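Local coordinates for DUF1254 domain-containing protein (Vibrio parahaemolyticus, PDB 3U07) that is of unknown function but combines a DUF1254 region with a DUF1214 region and is made with a signal sequence, consistent with export, at residues Phe221-Gly226 with Ile242-Cys247; Met114-Tyr119 with Val157-Val162; Asp90-Pro95 with Val203-Pro208; Ser39-Tyr44 with Leu216-Phe221. The protein carries 2 engineered substitutions. One frame throughout, in Å; residues are numbered along the deposited sequence.

Contact 1 (Phe221-Gly226 with Ile242-Cys247); sequences FVLCDG and IGVEPC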
loop_
_atom_site.group_PDB
_atom_site.type_symbol
_atom_site.label_atom_id
_atom_site.label_comp_id
_atom_site.label_asym_id
_atom_site.label_seq_id
_atom_site.Cartn_x
_atom_site.Cartn_y
_atom_site.Cartn_z
ATOM N N PHE A 221 13.988 14.353 12.185
ATOM C CA PHE A 221 14.341 14.889 10.874
ATOM C C PHE A 221 13.104 14.915 9.965
ATOM O O PHE A 221 12.806 15.926 9.323
ATOM C CB PHE A 221 15.422 14.020 10.226
ATOM C CG PHE A 221 15.708 14.377 8.798
ATOM C CD1 PHE A 221 16.511 15.471 8.486
ATOM C CD2 PHE A 221 15.159 13.629 7.760
ATOM C CE1 PHE A 221 16.766 15.813 7.154
ATOM C CE2 PHE A 221 15.403 13.959 6.429
ATOM C CZ PHE A 221 16.210 15.055 6.125
ATOM N N VAL A 222 12.393 13.793 9.901
ATOM C CA VAL A 222 11.196 13.713 9.071
ATOM C C VAL A 222 10.108 14.652 9.587
ATOM O O VAL A 222 9.424 15.312 8.806
ATOM C CB VAL A 222 10.638 12.277 9.037
ATOM C CG1 VAL A 222 9.287 12.260 8.337
ATOM C CG2 VAL A 222 11.621 11.367 8.315
ATOM N N LEU A 223 9.958 14.700 10.906
ATOM C CA LEU A 223 8.959 15.546 11.552
ATOM C C LEU A 223 9.169 17.009 11.164
ATOM O O LEU A 223 8.220 17.767 11.011
ATOM C CB LEU A 223 9.080 15.408 13.075
ATOM C CG LEU A 223 7.993 14.790 13.972
ATOM C CD1 LEU A 223 6.963 14.007 13.203
ATOM C CD2 LEU A 223 8.691 13.917 14.993
ATOM N N CYS A 224 10.430 17.387 11.005
ATOM C CA CYS A 224 10.790 18.755 10.660
ATOM C C CYS A 224 10.374 19.123 9.240
ATOM O O CYS A 224 9.953 20.246 8.984
ATOM C CB CYS A 224 12.309 18.938 10.800
ATOM S SG CYS A 224 12.868 20.674 10.865
ATOM N N ASP A 225 10.486 18.160 8.329
ATOM C CA ASP A 225 10.185 18.363 6.913
ATOM C C ASP A 225 8.702 18.383 6.577
ATOM O O ASP A 225 8.213 17.573 5.786
ATOM C CB ASP A 225 10.911 17.284 6.097
ATOM C CG ASP A 225 10.771 17.479 4.598
ATOM O OD1 ASP A 225 10.648 18.639 4.157
ATOM O OD2 ASP A 225 10.799 16.469 3.858
ATOM N N GLY A 226 7.985 19.328 7.168
ATOM C CA GLY A 226 6.562 19.416 6.913
ATOM C C GLY A 226 5.739 19.905 8.091
ATOM O O GLY A 226 6.252 20.550 9.007
ATOM N N ILE A 242 11.079 12.426 26.017
ATOM C CA ILE A 242 11.876 11.347 25.452
ATOM C C ILE A 242 12.828 11.889 24.393
ATOM O O ILE A 242 13.822 11.252 24.070
ATOM C CB ILE A 242 10.971 10.254 24.827
ATOM C CG1 ILE A 242 10.032 9.686 25.896
ATOM C CG2 ILE A 242 11.816 9.140 24.227
ATOM C CD1 ILE A 242 10.746 9.042 27.078
ATOM N N GLY A 243 12.526 13.069 23.858
ATOM C CA GLY A 243 13.391 13.650 22.841
ATOM C C GLY A 243 12.803 13.644 21.438
ATOM O O GLY A 243 13.477 14.016 20.472
ATOM N N VAL A 244 11.554 13.204 21.311
ATOM C CA VAL A 244 10.879 13.179 20.011
ATOM C C VAL A 244 10.302 14.572 19.830
ATOM O O VAL A 244 9.397 14.976 20.558
ATOM C CB VAL A 244 9.731 12.156 19.981
ATOM C CG1 VAL A 244 9.135 12.085 18.572
ATOM C CG2 VAL A 244 10.248 10.795 20.418
ATOM N N GLU A 245 10.822 15.299 18.852
ATOM C CA GLU A 245 10.395 16.672 18.625
ATOM C C GLU A 245 10.899 17.121 17.251
ATOM O O GLU A 245 12.058 16.882 16.917
ATOM C CB GLU A 245 11.002 17.539 19.724
ATOM C CG GLU A 245 10.702 19.018 19.645
ATOM C CD GLU A 245 11.383 19.769 20.772
ATOM O OE1 GLU A 245 11.255 19.328 21.930
ATOM O OE2 GLU A 245 12.043 20.789 20.500
ATOM N N PRO A 246 10.047 17.796 16.449
ATOM C CA PRO A 246 10.407 18.269 15.100
ATOM C C PRO A 246 11.634 19.155 14.989
ATOM O O PRO A 246 11.603 20.293 15.438
ATOM C CB PRO A 246 9.180 19.045 14.653
ATOM C CG PRO A 246 8.082 18.506 15.479
ATOM C CD PRO A 246 8.712 18.291 16.831
ATOM N N CYS A 247 12.655 18.678 14.282
ATOM C CA CYS A 247 13.904 19.416 14.062
ATOM C C CYS A 247 14.902 19.307 15.222
ATOM O O CYS A 247 15.994 19.865 15.141
ATOM C CB CYS A 247 13.647 20.911 13.804
ATOM S SG CYS A 247 12.249 21.279 12.709
#
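Cys224 and Cys247 form a disulfide between the last turn of a helix and an extended loop. The bond from Cys224 SG to Cys247 SG is 2.0 Å long. Its dihedral is 91°, close to the value a relaxed disulfide adopts, with right-handed sign. The sulfur of Cys224 lies anti to its backbone N (chi1 -164°), which swings it across to the loop. The sulfur of Cys247 is anti to the carbonyl carbon instead and comes back to meet it. Cys224 CB also packs against the loop backbone, 3.5 Å from Cys247 N.

Apolar packing extends the joint on one flank of the disulfide. Leu223 points at the loop, and its CB lies 3.7 Å from Pro246 CA. The proline ring sits beside the base of the leucine, with Pro246 CG 4.0 Å from Leu223 CG. Further out, Leu223 CD2 meets Val244 CG1 at 4.0 Å. Both side-chain torsions of this leucine lie well off staggered positions, so the exact placement of its methyls is uncertain.

Polar support comes from outside the pair. Asn220, one turn before Cys224, uses OD1 to accept from Glu245 N and ND2 to donate to Gly243 O, which holds the loop against the helix.

The contact thus staples the C-terminal end of helix 215-224 to the loop between helices 233-239 and 253-273. Leu236 of helix 233-239 touches both Leu223 and Val244. Tyr36 and Ile40 of helix 26-52 also pack against Leu223.

Contact 2 (Met114-Tyr119 with Val157-Val162); sequences MDMGHY and VDSNLV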
loop_
_atom_site.group_PDB
_atom_site.type_symbol
_atom_site.label_atom_id
_atom_site.label_comp_id
_atom_site.label_asym_id
_atom_site.label_seq_id
_atom_site.Cartn_x
_atom_site.Cartn_y
_atom_site.Cartn_z
HETATM N N MSE A 114 0.573 8.377 0.016
HETATM C CA MSE A 114 0.677 8.250 1.466
HETATM C C MSE A 114 1.781 9.163 1.966
HETATM O O MSE A 114 2.761 9.401 1.257
HETATM C CB MSE A 114 0.989 6.798 1.850
HETATM C CG MSE A 114 -0.135 5.828 1.494
HETATM SE SE MSE A 114 0.245 3.996 2.021
HETATM C CE MSE A 114 1.435 3.612 0.554
ATOM N N ASP A 115 1.625 9.684 3.175
ATOM C CA ASP A 115 2.643 10.560 3.718
ATOM C C ASP A 115 3.655 9.776 4.541
ATOM O O ASP A 115 3.509 8.559 4.736
ATOM C CB ASP A 115 2.023 11.694 4.551
ATOM C CG ASP A 115 1.237 11.204 5.759
ATOM O OD1 ASP A 115 1.627 10.191 6.381
ATOM O OD2 ASP A 115 0.229 11.863 6.103
HETATM N N MSE A 116 4.683 10.482 5.009
HETATM C CA MSE A 116 5.758 9.876 5.788
HETATM C C MSE A 116 5.366 9.397 7.185
HETATM O O MSE A 116 6.210 8.919 7.938
HETATM C CB MSE A 116 6.930 10.858 5.871
HETATM C CG MSE A 116 7.529 11.179 4.508
HETATM SE SE MSE A 116 8.260 9.595 3.641
HETATM C CE MSE A 116 9.845 9.490 4.729
ATOM N N GLY A 117 4.095 9.538 7.540
ATOM C CA GLY A 117 3.655 9.067 8.841
ATOM C C GLY A 117 2.881 7.776 8.630
ATOM O O GLY A 117 2.283 7.220 9.555
ATOM N N HIS A 118 2.911 7.323 7.378
ATOM C CA HIS A 118 2.244 6.116 6.882
ATOM C C HIS A 118 0.718 6.209 6.851
ATOM O O HIS A 118 0.016 5.236 7.124
ATOM C CB HIS A 118 2.688 4.866 7.658
ATOM C CG HIS A 118 2.501 3.589 6.888
ATOM N ND1 HIS A 118 1.471 2.709 7.138
ATOM C CD2 HIS A 118 3.199 3.066 5.851
ATOM C CE1 HIS A 118 1.543 1.698 6.287
ATOM N NE2 HIS A 118 2.581 1.892 5.495
ATOM N N TYR A 119 0.217 7.399 6.517
ATOM C CA TYR A 119 -1.221 7.629 6.381
ATOM C C TYR A 119 -1.542 7.821 4.908
ATOM O O TYR A 119 -0.837 8.552 4.207
ATOM C CB TYR A 119 -1.681 8.907 7.089
ATOM C CG TYR A 119 -1.696 8.850 8.584
ATOM C CD1 TYR A 119 -0.657 9.400 9.329
ATOM C CD2 TYR A 119 -2.759 8.259 9.262
ATOM C CE1 TYR A 119 -0.674 9.365 10.712
ATOM C CE2 TYR A 119 -2.787 8.219 10.649
ATOM C CZ TYR A 119 -1.740 8.774 11.368
ATOM O OH TYR A 119 -1.752 8.732 12.740
ATOM N N VAL A 157 -1.080 17.849 2.220
ATOM C CA VAL A 157 -0.266 16.792 2.821
ATOM C C VAL A 157 0.544 17.290 4.014
ATOM O O VAL A 157 1.014 18.432 4.038
ATOM C CB VAL A 157 0.678 16.138 1.761
ATOM C CG1 VAL A 157 -0.147 15.630 0.575
ATOM C CG2 VAL A 157 1.727 17.137 1.278
ATOM N N ASP A 158 0.699 16.423 5.009
ATOM C CA ASP A 158 1.414 16.784 6.224
ATOM C C ASP A 158 2.908 16.518 6.224
ATOM O O ASP A 158 3.610 16.953 7.136
ATOM C CB ASP A 158 0.740 16.124 7.425
ATOM C CG ASP A 158 -0.636 16.711 7.702
ATOM O OD1 ASP A 158 -1.615 15.946 7.721
ATOM O OD2 ASP A 158 -0.740 17.939 7.901
ATOM N N SER A 159 3.389 15.785 5.223
ATOM C CA SER A 159 4.823 15.547 5.079
ATOM C C SER A 159 5.143 16.105 3.690
ATOM O O SER A 159 4.341 15.959 2.766
ATOM C CB SER A 159 5.178 14.053 5.157
ATOM O OG SER A 159 4.692 13.324 4.040
ATOM N N ASN A 160 6.285 16.767 3.533
ATOM C CA ASN A 160 6.621 17.332 2.229
ATOM C C ASN A 160 6.927 16.252 1.208
ATOM O O ASN A 160 6.774 16.463 0.009
ATOM C CB ASN A 160 7.788 18.310 2.341
ATOM C CG ASN A 160 7.418 19.559 3.115
ATOM O OD1 ASN A 160 6.282 20.028 3.042
ATOM N ND2 ASN A 160 8.380 20.114 3.851
ATOM N N LEU A 161 7.357 15.091 1.692
ATOM C CA LEU A 161 7.643 13.962 0.817
ATOM C C LEU A 161 6.439 13.028 0.907
ATOM O O LEU A 161 5.988 12.690 2.004
ATOM C CB LEU A 161 8.899 13.218 1.287
ATOM C CG LEU A 161 10.231 13.972 1.274
ATOM C CD1 LEU A 161 11.290 13.139 1.990
ATOM C CD2 LEU A 161 10.653 14.260 -0.163
ATOM N N VAL A 162 5.898 12.627 -0.237
ATOM C CA VAL A 162 4.758 11.722 -0.219
ATOM C C VAL A 162 4.975 10.616 -1.245
ATOM O O VAL A 162 5.384 10.873 -2.381
ATOM C CB VAL A 162 3.414 12.468 -0.508
ATOM C CG1 VAL A 162 3.471 13.892 0.028
ATOM C CG2 VAL A 162 3.110 12.465 -1.971
HETATM O O HOH W 1 -0.567 13.876 4.786
#
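Asp115 packs its CB against Ser159 OG, and its carboxylate is approached from both faces. Gly117 N and Tyr119 N reach OD1 from opposite sides of the carboxylate plane, at 2.8 Å and 3.1 Å from Asp115 OD1. The same OD1 lies at the edge of the Tyr119 ring, in its plane. The Gly117 bond makes an Asx turn, set within a type I beta turn from Asp115 to His118. The turn leads from strand 109-115 to strand 120-125 of an antiparallel sheet in which strand 161-169 flanks 109-115 on its other side. CG of Asp115 stands between the backbone N and the carbonyl carbon (chi1 62°), which turns the carboxylate back over its own turn.

The other oxygen, OD2, faces the partner loop. A water donates to it and accepts from Asp158 N at 2.9 Å. Arg287 forms a salt bridge with the same OD2, which probably offsets the nearby negative charge of Asp158.

Selenomethionine Met116 lies alongside Ser159, next to Asp115. Its CB lies 3.7 Å from Ser159 CB, and its CG passes 3.3 Å from Leu161 O. Met228 of helix 228-231 packs on both Asp115 and Ser159. One direct hydrogen bond joins the two segments: Met116 N donates to Ser159 OG over 3.0 Å, nearly straight at 168°.

Contact 3 (Asp90-Pro95 with Val203-Pro208); sequences DVAAEP and VQRTYP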
loop_
_atom_site.group_PDB
_atom_site.type_symbol
_atom_site.label_atom_id
_atom_site.label_comp_id
_atom_site.label_asym_id
_atom_site.label_seq_id
_atom_site.Cartn_x
_atom_site.Cartn_y
_atom_site.Cartn_z
ATOM N N ASP A 90 7.507 15.780 -3.884
ATOM C CA ASP A 90 8.162 16.661 -2.919
ATOM C C ASP A 90 7.465 17.989 -3.109
ATOM O O ASP A 90 7.623 18.632 -4.146
ATOM C CB ASP A 90 9.657 16.812 -3.196
ATOM C CG ASP A 90 10.305 17.876 -2.318
ATOM O OD1 ASP A 90 9.733 18.230 -1.264
ATOM O OD2 ASP A 90 11.396 18.356 -2.676
ATOM N N VAL A 91 6.679 18.390 -2.117
ATOM C CA VAL A 91 5.933 19.641 -2.204
ATOM C C VAL A 91 6.508 20.746 -1.312
ATOM O O VAL A 91 5.863 21.772 -1.092
ATOM C CB VAL A 91 4.453 19.411 -1.822
ATOM C CG1 VAL A 91 3.846 18.319 -2.714
ATOM C CG2 VAL A 91 4.349 19.002 -0.353
ATOM N N ALA A 92 7.723 20.536 -0.811
ATOM C CA ALA A 92 8.372 21.513 0.064
ATOM C C ALA A 92 8.475 22.909 -0.545
ATOM O O ALA A 92 8.053 23.885 0.065
ATOM C CB ALA A 92 9.769 21.027 0.460
ATOM N N ALA A 93 9.040 23.001 -1.745
ATOM C CA ALA A 93 9.223 24.296 -2.396
ATOM C C ALA A 93 7.924 24.878 -2.916
ATOM O O ALA A 93 7.709 26.084 -2.851
ATOM C CB ALA A 93 10.234 24.172 -3.538
ATOM N N GLU A 94 7.057 24.012 -3.428
ATOM C CA GLU A 94 5.781 24.443 -3.971
ATOM C C GLU A 94 4.900 23.221 -4.244
ATOM O O GLU A 94 5.377 22.090 -4.206
ATOM C CB GLU A 94 6.013 25.206 -5.277
ATOM C CG GLU A 94 6.704 24.365 -6.340
ATOM C CD GLU A 94 6.809 25.078 -7.669
ATOM O OE1 GLU A 94 5.811 25.693 -8.086
ATOM O OE2 GLU A 94 7.883 25.013 -8.302
ATOM N N PRO A 95 3.602 23.440 -4.518
ATOM C CA PRO A 95 2.683 22.334 -4.796
ATOM C C PRO A 95 3.073 21.573 -6.054
ATOM O O PRO A 95 3.839 22.069 -6.889
ATOM C CB PRO A 95 1.338 23.033 -4.956
ATOM C CG PRO A 95 1.461 24.209 -4.037
ATOM C CD PRO A 95 2.857 24.701 -4.360
ATOM N N VAL A 203 14.025 21.943 -2.948
ATOM C CA VAL A 203 14.739 21.832 -1.687
ATOM C C VAL A 203 15.745 20.690 -1.757
ATOM O O VAL A 203 15.445 19.617 -2.284
ATOM C CB VAL A 203 13.758 21.587 -0.520
ATOM C CG1 VAL A 203 14.523 21.303 0.769
ATOM C CG2 VAL A 203 12.865 22.806 -0.348
ATOM N N GLN A 204 16.949 20.940 -1.248
ATOM C CA GLN A 204 18.001 19.930 -1.228
ATOM C C GLN A 204 18.194 19.528 0.228
ATOM O O GLN A 204 18.557 20.350 1.064
ATOM C CB GLN A 204 19.309 20.492 -1.793
ATOM C CG GLN A 204 19.226 20.980 -3.239
ATOM C CD GLN A 204 18.666 19.930 -4.182
ATOM O OE1 GLN A 204 18.864 18.732 -3.982
ATOM N NE2 GLN A 204 17.976 20.376 -5.225
ATOM N N ARG A 205 17.948 18.260 0.527
ATOM C CA ARG A 205 18.065 17.755 1.892
ATOM C C ARG A 205 19.376 17.033 2.166
ATOM O O ARG A 205 20.025 16.533 1.251
ATOM C CB ARG A 205 16.919 16.774 2.173
ATOM C CG ARG A 205 15.519 17.345 2.010
ATOM C CD ARG A 205 14.475 16.235 1.910
ATOM N NE ARG A 205 13.114 16.771 1.911
ATOM C CZ ARG A 205 12.504 17.306 0.861
ATOM N NH1 ARG A 205 13.116 17.383 -0.316
ATOM N NH2 ARG A 205 11.276 17.780 0.996
ATOM N N THR A 206 19.758 16.994 3.437
ATOM C CA THR A 206 20.944 16.265 3.863
ATOM C C THR A 206 20.307 15.150 4.702
ATOM O O THR A 206 19.792 15.383 5.796
ATOM C CB THR A 206 21.894 17.148 4.710
ATOM O OG1 THR A 206 21.206 17.631 5.867
ATOM C CG2 THR A 206 22.361 18.335 3.893
ATOM N N TYR A 207 20.327 13.940 4.160
ATOM C CA TYR A 207 19.696 12.783 4.789
ATOM C C TYR A 207 20.500 12.000 5.812
ATOM O O TYR A 207 21.614 11.567 5.532
ATOM C CB TYR A 207 19.253 11.808 3.700
ATOM C CG TYR A 207 18.278 12.376 2.698
ATOM C CD1 TYR A 207 16.948 12.609 3.049
ATOM C CD2 TYR A 207 18.674 12.652 1.388
ATOM C CE1 TYR A 207 16.032 13.096 2.120
ATOM C CE2 TYR A 207 17.766 13.144 0.448
ATOM C CZ TYR A 207 16.444 13.358 0.825
ATOM O OH TYR A 207 15.524 13.806 -0.096
ATOM N N PRO A 208 19.926 11.779 7.007
ATOM C CA PRO A 208 20.618 11.026 8.057
ATOM C C PRO A 208 20.763 9.590 7.566
ATOM O O PRO A 208 19.829 9.043 6.975
ATOM C CB PRO A 208 19.654 11.106 9.246
ATOM C CG PRO A 208 18.815 12.317 8.957
ATOM C CD PRO A 208 18.603 12.230 7.475
HETATM O O HOH W 2 11.046 21.050 -3.160
#
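Arg205 grips the carboxylate of Asp90 end-on, with one terminal nitrogen on each oxygen. NH2 of Arg205 donates to Asp90 OD1 at 2.8 Å, and NH1 of Arg205 to Asp90 OD2 at 3.1 Å. The two flat groups are far from coplanar, with planes 70° apart. Both nitrogens therefore meet their oxygens from above the carboxylate plane, while OD2 lies in the plane of the guanidinium. The arginine chain runs extended from CG to NE, which carries its end across to the aspartate.

The methyl of Ala92 touches both the arginine and Val203. Its CB is 3.6 Å from Arg205 NH2 and 3.7 Å from Val203 CG2. The other contact of that valine methyl is with Ala93.

The next layer fixes the aspartate. Ala92 N donates to Asp90 OD1 over 3.1 Å, from the face of the carboxylate opposite to the one used by Arg205 NH2. OD2 also accepts from a water that takes bonds from Ala93 N and Val203 N, so one solvent molecule ties both loops. On the arginine, NE forms a salt bridge with Asp225, and Arg205 CB lies over one face of the Tyr207 ring, toward its rim.

Asp90 ends strand 82-90, and its bond from Ala92 N is an Asx turn, opening the loop to strand 96-100. The contact is a bidentate salt bridge near the surface, joining that turn to the loop before helix 215-224.

Contact 4 (Ser39-Tyr44 with Leu216-Phe221); sequences SIDEAY and LERVNF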
loop_
_atom_site.group_PDB
_atom_site.type_symbol
_atom_site.label_atom_id
_atom_site.label_comp_id
_atom_site.label_asym_id
_atom_site.label_seq_id
_atom_site.Cartn_x
_atom_site.Cartn_y
_atom_site.Cartn_z
ATOM N N SER A 39 6.287 4.055 12.779
ATOM C CA SER A 39 5.739 4.218 11.433
ATOM C C SER A 39 6.524 5.244 10.617
ATOM O O SER A 39 6.800 5.032 9.439
ATOM C CB SER A 39 4.260 4.614 11.504
ATOM O OG SER A 39 3.496 3.597 12.128
ATOM N N ILE A 40 6.886 6.355 11.245
ATOM C CA ILE A 40 7.654 7.390 10.561
ATOM C C ILE A 40 9.069 6.883 10.275
ATOM O O ILE A 40 9.588 7.045 9.174
ATOM C CB ILE A 40 7.747 8.666 11.420
ATOM C CG1 ILE A 40 6.349 9.272 11.591
ATOM C CG2 ILE A 40 8.680 9.676 10.753
ATOM C CD1 ILE A 40 6.233 10.264 12.730
ATOM N N ASP A 41 9.684 6.247 11.265
ATOM C CA ASP A 41 11.038 5.745 11.089
ATOM C C ASP A 41 11.133 4.733 9.955
ATOM O O ASP A 41 12.017 4.830 9.105
ATOM C CB ASP A 41 11.553 5.124 12.396
ATOM C CG ASP A 41 13.061 4.921 12.384
ATOM O OD1 ASP A 41 13.764 5.824 11.891
ATOM O OD2 ASP A 41 13.547 3.875 12.869
ATOM N N GLU A 42 10.216 3.771 9.926
ATOM C CA GLU A 42 10.255 2.755 8.881
ATOM C C GLU A 42 9.960 3.341 7.501
ATOM O O GLU A 42 10.516 2.893 6.501
ATOM C CB GLU A 42 9.288 1.615 9.215
ATOM C CG GLU A 42 9.646 0.852 10.500
ATOM C CD GLU A 42 11.032 0.214 10.447
ATOM O OE1 GLU A 42 11.325 -0.489 9.458
ATOM O OE2 GLU A 42 11.827 0.408 11.393
ATOM N N ALA A 43 9.094 4.348 7.436
ATOM C CA ALA A 43 8.791 4.973 6.149
ATOM C C ALA A 43 10.069 5.664 5.666
ATOM O O ALA A 43 10.429 5.583 4.491
ATOM C CB ALA A 43 7.666 5.988 6.298
ATOM N N TYR A 44 10.759 6.341 6.580
ATOM C CA TYR A 44 12.002 7.011 6.224
ATOM C C TYR A 44 13.038 5.996 5.729
ATOM O O TYR A 44 13.630 6.184 4.669
ATOM C CB TYR A 44 12.599 7.771 7.412
ATOM C CG TYR A 44 13.914 8.431 7.046
ATOM C CD1 TYR A 44 13.953 9.466 6.111
ATOM C CD2 TYR A 44 15.125 7.972 7.567
ATOM C CE1 TYR A 44 15.158 10.026 5.702
ATOM C CE2 TYR A 44 16.340 8.524 7.161
ATOM C CZ TYR A 44 16.347 9.552 6.227
ATOM O OH TYR A 44 17.533 10.099 5.800
ATOM N N LEU A 216 15.621 8.522 17.043
ATOM C CA LEU A 216 15.227 9.869 17.436
ATOM C C LEU A 216 15.629 10.878 16.363
ATOM O O LEU A 216 14.812 11.701 15.956
ATOM C CB LEU A 216 15.867 10.272 18.769
ATOM C CG LEU A 216 15.270 9.682 20.048
ATOM C CD1 LEU A 216 16.130 10.091 21.237
ATOM C CD2 LEU A 216 13.832 10.167 20.231
ATOM N N GLU A 217 16.872 10.819 15.889
ATOM C CA GLU A 217 17.279 11.782 14.875
ATOM C C GLU A 217 16.563 11.597 13.543
ATOM O O GLU A 217 16.239 12.581 12.877
ATOM C CB GLU A 217 18.806 11.800 14.687
ATOM C CG GLU A 217 19.501 10.484 14.432
ATOM C CD GLU A 217 21.019 10.655 14.406
ATOM O OE1 GLU A 217 21.701 10.146 15.327
ATOM O OE2 GLU A 217 21.525 11.311 13.466
ATOM N N ARG A 218 16.286 10.350 13.163
ATOM C CA ARG A 218 15.584 10.104 11.909
ATOM C C ARG A 218 14.144 10.620 12.003
ATOM O O ARG A 218 13.681 11.347 11.126
ATOM C CB ARG A 218 15.586 8.609 11.565
ATOM C CG ARG A 218 16.968 8.054 11.184
ATOM C CD ARG A 218 16.875 6.617 10.671
ATOM N NE ARG A 218 16.304 5.706 11.662
ATOM C CZ ARG A 218 17.012 4.983 12.527
ATOM N NH1 ARG A 218 18.338 5.046 12.533
ATOM N NH2 ARG A 218 16.388 4.206 13.399
ATOM N N VAL A 219 13.441 10.251 13.071
ATOM C CA VAL A 219 12.066 10.697 13.250
ATOM C C VAL A 219 11.976 12.227 13.366
ATOM O O VAL A 219 11.117 12.844 12.741
ATOM C CB VAL A 219 11.422 10.044 14.496
ATOM C CG1 VAL A 219 10.060 10.691 14.788
ATOM C CG2 VAL A 219 11.242 8.541 14.257
ATOM N N ASN A 220 12.847 12.839 14.168
ATOM C CA ASN A 220 12.827 14.299 14.321
ATOM C C ASN A 220 13.136 14.982 12.989
ATOM O O ASN A 220 12.608 16.055 12.695
ATOM C CB ASN A 220 13.831 14.752 15.387
ATOM C CG ASN A 220 13.419 14.337 16.788
ATOM O OD1 ASN A 220 12.329 13.804 16.996
ATOM N ND2 ASN A 220 14.288 14.585 17.758
ATOM N N PHE A 221 13.988 14.353 12.185
ATOM C CA PHE A 221 14.341 14.889 10.874
ATOM C C PHE A 221 13.104 14.915 9.965
ATOM O O PHE A 221 12.806 15.926 9.323
ATOM C CB PHE A 221 15.422 14.020 10.226
ATOM C CG PHE A 221 15.708 14.377 8.798
ATOM C CD1 PHE A 221 16.511 15.471 8.486
ATOM C CD2 PHE A 221 15.159 13.629 7.760
ATOM C CE1 PHE A 221 16.766 15.813 7.154
ATOM C CE2 PHE A 221 15.403 13.959 6.429
ATOM C CZ PHE A 221 16.210 15.055 6.125
#
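Arg218 takes hold of Asp41 side-on in a salt bridge. NE of Arg218 donates to the syn lone pair of Asp41 OD1, 2.6 Å away, and its NH2 donates to Asp41 OD2 at 2.9 Å. Carboxylate and guanidinium are nearly coplanar, 24° apart. The arginine chain bends at chi3 (-60°), which brings the NE side rather than the terminal end to the acid. NH1 goes elsewhere, to Ser213 OG. On the way, Arg218 CD lies at the edge of the Tyr44 ring, 3.8 Å from Tyr44 CD2.

Val219 comes next and touches helix 26-52 with its methyls. Its CG2 rests 3.9 Å from Asp41 CB, and its CG1 is 4.4 Å from Ile40 CD1. The axes of segments 39-44 and 216-221 cross at 88° and come within 8.9 Å, so helix 215-224 lies across helix 26-52 here.

Phe221 meets Tyr44. Its edge points toward the face of Tyr44 in an offset edge-to-face pair, centroids 5.8 Å apart. The nearest atoms are Phe221 CE2 and Tyr44 CE1, at 4.0 Å. Beyond the rings, Tyr44 OH is hydrogen-bonded to Pro208 O.

From the N terminus, helix 26-52 supplies the first half of contact 4, which waits for its partner until helix 215-224. Within that long loop lies contact 3, opened after strand 82-90 and closed just ahead of helix 215-224; it joins two loops. Contact 2 lies inside contact 3 in turn and joins neighbouring strands of the antiparallel sheet. No loops cross. Contact 1 follows the others, sharing Phe221 with contact 4, and ties the loop before helix 253-273 to the same helix. Asp225 links three sites: its OD1 reaches Asn160 of contact 2 and its OD2 reaches Arg205 of contact 3. Helices and sheet meet through such touches between contacts, Met116 on Tyr44 among them.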